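Local coordinates for protein glucosamine-6-phosphate deaminase (Thermotoga maritima, PDB 1J5X) that is a SIS-domain protein built around two parallel beta sheets flanked by helices, at residues Lys124-Glu137 with Glu144-Glu156. Sequence-based numbering, arbitrary orientation.
Sequences KKRNHRTIGITIEE and ESDLPLVFPVREE
Where strand 128-134 starts alongside 147-150, Thr-130 and Asp-146 grip each other twice: the amide of Thr-130 reaches the anti side of Asp-146 OD2 at 2.9 Å, and the amide of Asp-146 reaches Thr-130 OG1. That hydroxyl can turn to the incoming chain because it sits between its own backbone N and carbonyl carbon (chi1 64°); it also bonds Asn-120 OD1. A water bridges OD2 to the oxygen of His-128, while Lys-124, bent at its third torsion, passes Asp-146 and lays NZ in the carbonyl plane of Glu-144 O, 2.7 Å away. Backbone bonds then alternate along the pair: Gly-132 N donates to Leu-147 O, and its own oxygen accepts from Leu-149 N. Gly-132 is also the hollow on its face of the sheet: Ser-145 comes over its bare CA with OG at 3.4 Å, and OG bonds Leu-141 O. The other face is greasier. Ile-133 and Leu-149 lie side by side, Ile-133 CD1 a tight 3.4 Å from Leu-149 CD2, and the same isoleucine CD1 meets the edge of the Phe-151 ring. Beyond the strands, Ile-135 pushes CD1 into the bend of 151-155, 3.6 Å from Val-153 O, whereas Val-150 CG1 rests against the backbone N of Glu-137, just past the ST turn in which Thr-134 OG1 accepts from Glu-136 N. Helix 140-144 makes the right-handed crossover between these neighbours, and 147-150 closes one side of the five-stranded parallel sheet: a beta-alpha-beta unit of the Rossmann-like SIS fold.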
loop_
_atom_site.group_PDB
_atom_site.type_symbol
_atom_site.label_atom_id
_atom_site.label_comp_id
_atom_site.label_asym_id
_atom_site.label_seq_id
_atom_site.Cartn_x
_atom_site.Cartn_y
_atom_site.Cartn_z
ATOM N N LYS A 124 -6.936 22.079 -9.736
ATOM C CA LYS A 124 -7.358 22.507 -11.069
ATOM C C LYS A 124 -7.313 24.017 -11.173
ATOM O O LYS A 124 -6.951 24.551 -12.205
ATOM C CB LYS A 124 -8.772 21.991 -11.385
ATOM C CG LYS A 124 -8.802 20.519 -11.871
ATOM C CD LYS A 124 -10.211 19.915 -11.877
ATOM C CE LYS A 124 -11.034 20.368 -13.053
ATOM N NZ LYS A 124 -12.485 19.926 -12.892
ATOM N N LYS A 125 -7.676 24.705 -10.102
ATOM C CA LYS A 125 -7.639 26.155 -10.095
ATOM C C LYS A 125 -6.213 26.678 -10.033
ATOM O O LYS A 125 -5.987 27.860 -10.292
ATOM C CB LYS A 125 -8.450 26.719 -8.939
ATOM C CG LYS A 125 -9.952 26.503 -9.098
ATOM C CD LYS A 125 -10.685 26.960 -7.858
ATOM C CE LYS A 125 -12.213 26.740 -7.936
ATOM N NZ LYS A 125 -12.797 27.179 -6.618
ATOM N N ARG A 126 -5.258 25.812 -9.708
ATOM C CA ARG A 126 -3.843 26.182 -9.675
ATOM C C ARG A 126 -3.074 25.661 -10.901
ATOM O O ARG A 126 -1.890 25.405 -10.831
ATOM C CB ARG A 126 -3.152 25.653 -8.408
ATOM C CG ARG A 126 -3.569 26.351 -7.123
ATOM C CD ARG A 126 -2.504 26.094 -6.045
ATOM N NE ARG A 126 -2.968 26.380 -4.683
ATOM C CZ ARG A 126 -2.198 26.355 -3.587
ATOM N NH1 ARG A 126 -0.901 26.059 -3.668
ATOM N NH2 ARG A 126 -2.724 26.630 -2.400
ATOM N N ASN A 127 -3.751 25.472 -12.016
ATOM C CA ASN A 127 -3.059 25.019 -13.222
ATOM C C ASN A 127 -2.417 23.646 -13.148
ATOM O O ASN A 127 -1.389 23.388 -13.786
ATOM C CB ASN A 127 -1.995 26.066 -13.658
ATOM C CG ASN A 127 -1.383 25.765 -15.061
ATOM O OD1 ASN A 127 -0.056 25.964 -15.206
ATOM N ND2 ASN A 127 -2.108 25.383 -15.999
ATOM N N HIS A 128 -2.977 22.754 -12.353
ATOM C CA HIS A 128 -2.463 21.386 -12.345
ATOM C C HIS A 128 -3.534 20.521 -13.030
ATOM O O HIS A 128 -4.715 20.682 -12.737
ATOM C CB HIS A 128 -2.255 20.899 -10.907
ATOM C CG HIS A 128 -0.994 21.401 -10.290
ATOM N ND1 HIS A 128 -0.610 22.651 -9.932
ATOM C CD2 HIS A 128 0.083 20.586 -10.048
ATOM C CE1 HIS A 128 0.689 22.563 -9.490
ATOM N NE2 HIS A 128 1.085 21.307 -9.569
ATOM N N ARG A 129 -3.147 19.665 -13.962
ATOM C CA ARG A 129 -4.112 18.763 -14.588
ATOM C C ARG A 129 -4.244 17.541 -13.655
ATOM O O ARG A 129 -3.232 16.999 -13.136
ATOM C CB ARG A 129 -3.641 18.352 -15.972
ATOM C CG ARG A 129 -4.660 17.430 -16.645
ATOM C CD ARG A 129 -4.359 17.141 -18.086
ATOM N NE ARG A 129 -4.316 18.354 -18.894
ATOM C CZ ARG A 129 -4.414 18.337 -20.229
ATOM N NH1 ARG A 129 -4.563 17.165 -20.876
ATOM N NH2 ARG A 129 -4.364 19.476 -20.926
ATOM N N THR A 130 -5.483 17.111 -13.417
ATOM C CA THR A 130 -5.718 16.006 -12.509
ATOM C C THR A 130 -6.147 14.698 -13.120
ATOM O O THR A 130 -6.976 14.631 -14.072
ATOM C CB THR A 130 -6.772 16.395 -11.415
ATOM O OG1 THR A 130 -8.056 16.641 -12.075
ATOM C CG2 THR A 130 -6.348 17.690 -10.689
ATOM N N ILE A 131 -5.586 13.623 -12.565
ATOM C CA ILE A 131 -5.932 12.288 -12.996
ATOM C C ILE A 131 -6.753 11.679 -11.873
ATOM O O ILE A 131 -6.299 11.610 -10.733
ATOM C CB ILE A 131 -4.692 11.423 -13.236
ATOM C CG1 ILE A 131 -3.932 11.948 -14.483
ATOM C CG2 ILE A 131 -5.112 9.965 -13.418
ATOM C CD1 ILE A 131 -2.456 11.463 -14.466
ATOM N N GLY A 132 -7.971 11.203 -12.205
ATOM C CA GLY A 132 -8.823 10.663 -11.171
ATOM C C GLY A 132 -8.766 9.167 -11.009
ATOM O O GLY A 132 -9.415 8.439 -11.747
ATOM N N ILE A 133 -8.059 8.676 -9.994
ATOM C CA ILE A 133 -7.983 7.229 -9.819
ATOM C C ILE A 133 -9.120 6.785 -8.897
ATOM O O ILE A 133 -9.127 7.162 -7.727
ATOM C CB ILE A 133 -6.665 6.850 -9.164
ATOM C CG1 ILE A 133 -5.496 7.335 -10.040
ATOM C CG2 ILE A 133 -6.591 5.325 -8.872
ATOM C CD1 ILE A 133 -5.340 6.601 -11.374
ATOM N N THR A 134 -10.020 5.919 -9.392
ATOM C CA THR A 134 -11.132 5.481 -8.538
ATOM C C THR A 134 -11.650 4.152 -9.112
ATOM O O THR A 134 -11.290 3.787 -10.237
ATOM C CB THR A 134 -12.308 6.534 -8.635
ATOM O OG1 THR A 134 -13.434 6.085 -7.863
ATOM C CG2 THR A 134 -12.700 6.741 -9.994
ATOM N N ILE A 135 -12.453 3.416 -8.339
ATOM C CA ILE A 135 -13.010 2.188 -8.927
ATOM C C ILE A 135 -14.485 2.430 -9.270
ATOM O O ILE A 135 -15.159 1.528 -9.747
ATOM C CB ILE A 135 -12.914 0.917 -7.984
ATOM C CG1 ILE A 135 -13.752 1.057 -6.717
ATOM C CG2 ILE A 135 -11.469 0.695 -7.597
ATOM C CD1 ILE A 135 -13.643 -0.174 -5.860
ATOM N N GLU A 136 -14.953 3.670 -9.109
ATOM C CA GLU A 136 -16.383 3.985 -9.346
ATOM C C GLU A 136 -16.577 4.946 -10.498
ATOM O O GLU A 136 -16.325 6.127 -10.361
ATOM C CB GLU A 136 -16.987 4.568 -8.065
ATOM C CG GLU A 136 -17.151 3.588 -6.914
ATOM C CD GLU A 136 -18.146 2.472 -7.209
ATOM O OE1 GLU A 136 -18.927 2.600 -8.170
ATOM O OE2 GLU A 136 -18.117 1.486 -6.467
ATOM N N GLU A 137 -17.039 4.435 -11.652
ATOM C CA GLU A 137 -17.196 5.254 -12.850
ATOM C C GLU A 137 -18.200 6.387 -12.807
ATOM O O GLU A 137 -18.125 7.315 -13.606
ATOM C CB GLU A 137 -17.512 4.362 -14.080
ATOM C CG GLU A 137 -18.966 3.789 -14.024
ATOM C CD GLU A 137 -19.309 2.837 -15.166
ATOM O OE1 GLU A 137 -18.409 2.575 -16.014
ATOM O OE2 GLU A 137 -20.478 2.353 -15.207
ATOM N N GLU A 144 -15.277 14.741 -12.241
ATOM C CA GLU A 144 -14.652 16.074 -12.023
ATOM C C GLU A 144 -13.147 16.191 -12.263
ATOM O O GLU A 144 -12.611 17.308 -12.320
ATOM C CB GLU A 144 -14.990 16.537 -10.614
ATOM C CG GLU A 144 -16.490 16.959 -10.496
ATOM C CD GLU A 144 -16.986 17.015 -9.057
ATOM O OE1 GLU A 144 -16.242 17.512 -8.186
ATOM O OE2 GLU A 144 -18.148 16.562 -8.773
ATOM N N SER A 145 -12.481 15.055 -12.406
ATOM C CA SER A 145 -11.044 15.102 -12.653
ATOM C C SER A 145 -10.881 15.373 -14.143
ATOM O O SER A 145 -11.807 15.124 -14.938
ATOM C CB SER A 145 -10.400 13.770 -12.268
ATOM O OG SER A 145 -10.930 12.661 -13.022
ATOM N N ASP A 146 -9.722 15.887 -14.541
ATOM C CA ASP A 146 -9.456 16.145 -15.936
ATOM C C ASP A 146 -9.315 14.874 -16.766
ATOM O O ASP A 146 -9.730 14.838 -17.931
ATOM C CB ASP A 146 -8.157 16.939 -16.102
ATOM C CG ASP A 146 -8.263 18.354 -15.597
ATOM O OD1 ASP A 146 -9.274 19.011 -15.898
ATOM O OD2 ASP A 146 -7.337 18.831 -14.909
ATOM N N LEU A 147 -8.742 13.828 -16.162
ATOM C CA LEU A 147 -8.445 12.575 -16.846
ATOM C C LEU A 147 -8.807 11.439 -15.891
ATOM O O LEU A 147 -8.002 11.007 -15.036
ATOM C CB LEU A 147 -6.926 12.509 -17.168
ATOM C CG LEU A 147 -6.349 13.545 -18.147
ATOM C CD1 LEU A 147 -4.824 13.531 -18.109
ATOM C CD2 LEU A 147 -6.831 13.247 -19.548
ATOM N N PRO A 148 -10.046 10.970 -15.969
ATOM C CA PRO A 148 -10.440 9.886 -15.080
ATOM C C PRO A 148 -9.800 8.576 -15.490
ATOM O O PRO A 148 -9.578 8.335 -16.664
ATOM C CB PRO A 148 -11.975 9.860 -15.224
ATOM C CG PRO A 148 -12.160 10.356 -16.643
ATOM C CD PRO A 148 -11.202 11.506 -16.729
ATOM N N LEU A 149 -9.492 7.740 -14.516
ATOM C CA LEU A 149 -8.892 6.444 -14.777
ATOM C C LEU A 149 -9.628 5.530 -13.831
ATOM O O LEU A 149 -9.251 5.377 -12.670
ATOM C CB LEU A 149 -7.380 6.461 -14.427
ATOM C CG LEU A 149 -6.678 5.096 -14.503
ATOM C CD1 LEU A 149 -7.123 4.352 -15.774
ATOM C CD2 LEU A 149 -5.149 5.292 -14.481
ATOM N N VAL A 150 -10.726 4.954 -14.316
ATOM C CA VAL A 150 -11.513 4.086 -13.501
ATOM C C VAL A 150 -10.988 2.647 -13.593
ATOM O O VAL A 150 -10.857 2.095 -14.691
ATOM C CB VAL A 150 -12.983 4.137 -13.959
ATOM C CG1 VAL A 150 -13.823 3.324 -12.977
ATOM C CG2 VAL A 150 -13.472 5.604 -14.007
ATOM N N PHE A 151 -10.703 2.037 -12.453
ATOM C CA PHE A 151 -10.184 0.670 -12.419
ATOM C C PHE A 151 -11.300 -0.331 -12.360
ATOM O O PHE A 151 -12.209 -0.192 -11.540
ATOM C CB PHE A 151 -9.293 0.456 -11.222
ATOM C CG PHE A 151 -7.956 1.090 -11.396
ATOM C CD1 PHE A 151 -7.848 2.473 -11.425
ATOM C CD2 PHE A 151 -6.852 0.298 -11.635
ATOM C CE1 PHE A 151 -6.654 3.107 -11.713
ATOM C CE2 PHE A 151 -5.604 0.914 -11.923
ATOM C CZ PHE A 151 -5.533 2.336 -11.967
ATOM N N PRO A 152 -11.215 -1.369 -13.190
ATOM C CA PRO A 152 -12.253 -2.402 -13.223
ATOM C C PRO A 152 -11.998 -3.379 -12.108
ATOM O O PRO A 152 -11.618 -4.534 -12.319
ATOM C CB PRO A 152 -12.100 -2.972 -14.636
ATOM C CG PRO A 152 -10.554 -2.954 -14.848
ATOM C CD PRO A 152 -10.224 -1.536 -14.279
ATOM N N VAL A 153 -12.184 -2.906 -10.884
ATOM C CA VAL A 153 -11.923 -3.734 -9.715
ATOM C C VAL A 153 -13.156 -3.663 -8.816
ATOM O O VAL A 153 -13.627 -2.549 -8.502
ATOM C CB VAL A 153 -10.749 -3.158 -8.905
ATOM C CG1 VAL A 153 -10.552 -3.884 -7.626
ATOM C CG2 VAL A 153 -9.445 -3.199 -9.752
ATOM N N ARG A 154 -13.678 -4.811 -8.407
ATOM C CA ARG A 154 -14.826 -4.774 -7.477
ATOM C C ARG A 154 -14.347 -4.995 -6.090
ATOM O O ARG A 154 -13.870 -6.059 -5.777
ATOM C CB ARG A 154 -15.851 -5.869 -7.805
ATOM C CG ARG A 154 -16.901 -5.411 -8.779
ATOM C CD ARG A 154 -18.229 -6.253 -8.741
ATOM N NE ARG A 154 -19.220 -5.683 -9.665
ATOM C CZ ARG A 154 -19.252 -5.858 -10.997
ATOM N NH1 ARG A 154 -18.345 -6.622 -11.618
ATOM N NH2 ARG A 154 -20.195 -5.236 -11.720
ATOM N N GLU A 155 -14.420 -3.980 -5.249
ATOM C CA GLU A 155 -14.013 -4.161 -3.896
ATOM C C GLU A 155 -15.088 -3.449 -3.053
ATOM O O GLU A 155 -15.303 -2.228 -3.181
ATOM C CB GLU A 155 -12.643 -3.562 -3.646
ATOM C CG GLU A 155 -12.095 -3.907 -2.303
ATOM C CD GLU A 155 -10.757 -3.193 -2.037
ATOM O OE1 GLU A 155 -10.742 -1.948 -1.888
ATOM O OE2 GLU A 155 -9.732 -3.901 -1.970
ATOM N N GLU A 156 -15.737 -4.268 -2.229
ATOM C CA GLU A 156 -16.861 -3.923 -1.339
ATOM C C GLU A 156 -16.600 -3.669 0.112
ATOM O O GLU A 156 -17.346 -2.920 0.766
ATOM C CB GLU A 156 -17.852 -5.088 -1.342
ATOM C CG GLU A 156 -18.370 -5.437 -2.658
ATOM C CD GLU A 156 -19.056 -4.300 -3.206
ATOM O OE1 GLU A 156 -19.649 -3.530 -2.395
ATOM O OE2 GLU A 156 -19.023 -4.156 -4.435
HETATM O O HOH W 1 -7.021 21.402 -14.871
HETATM O O HOH W 2 -15.705 -1.026 -9.262
#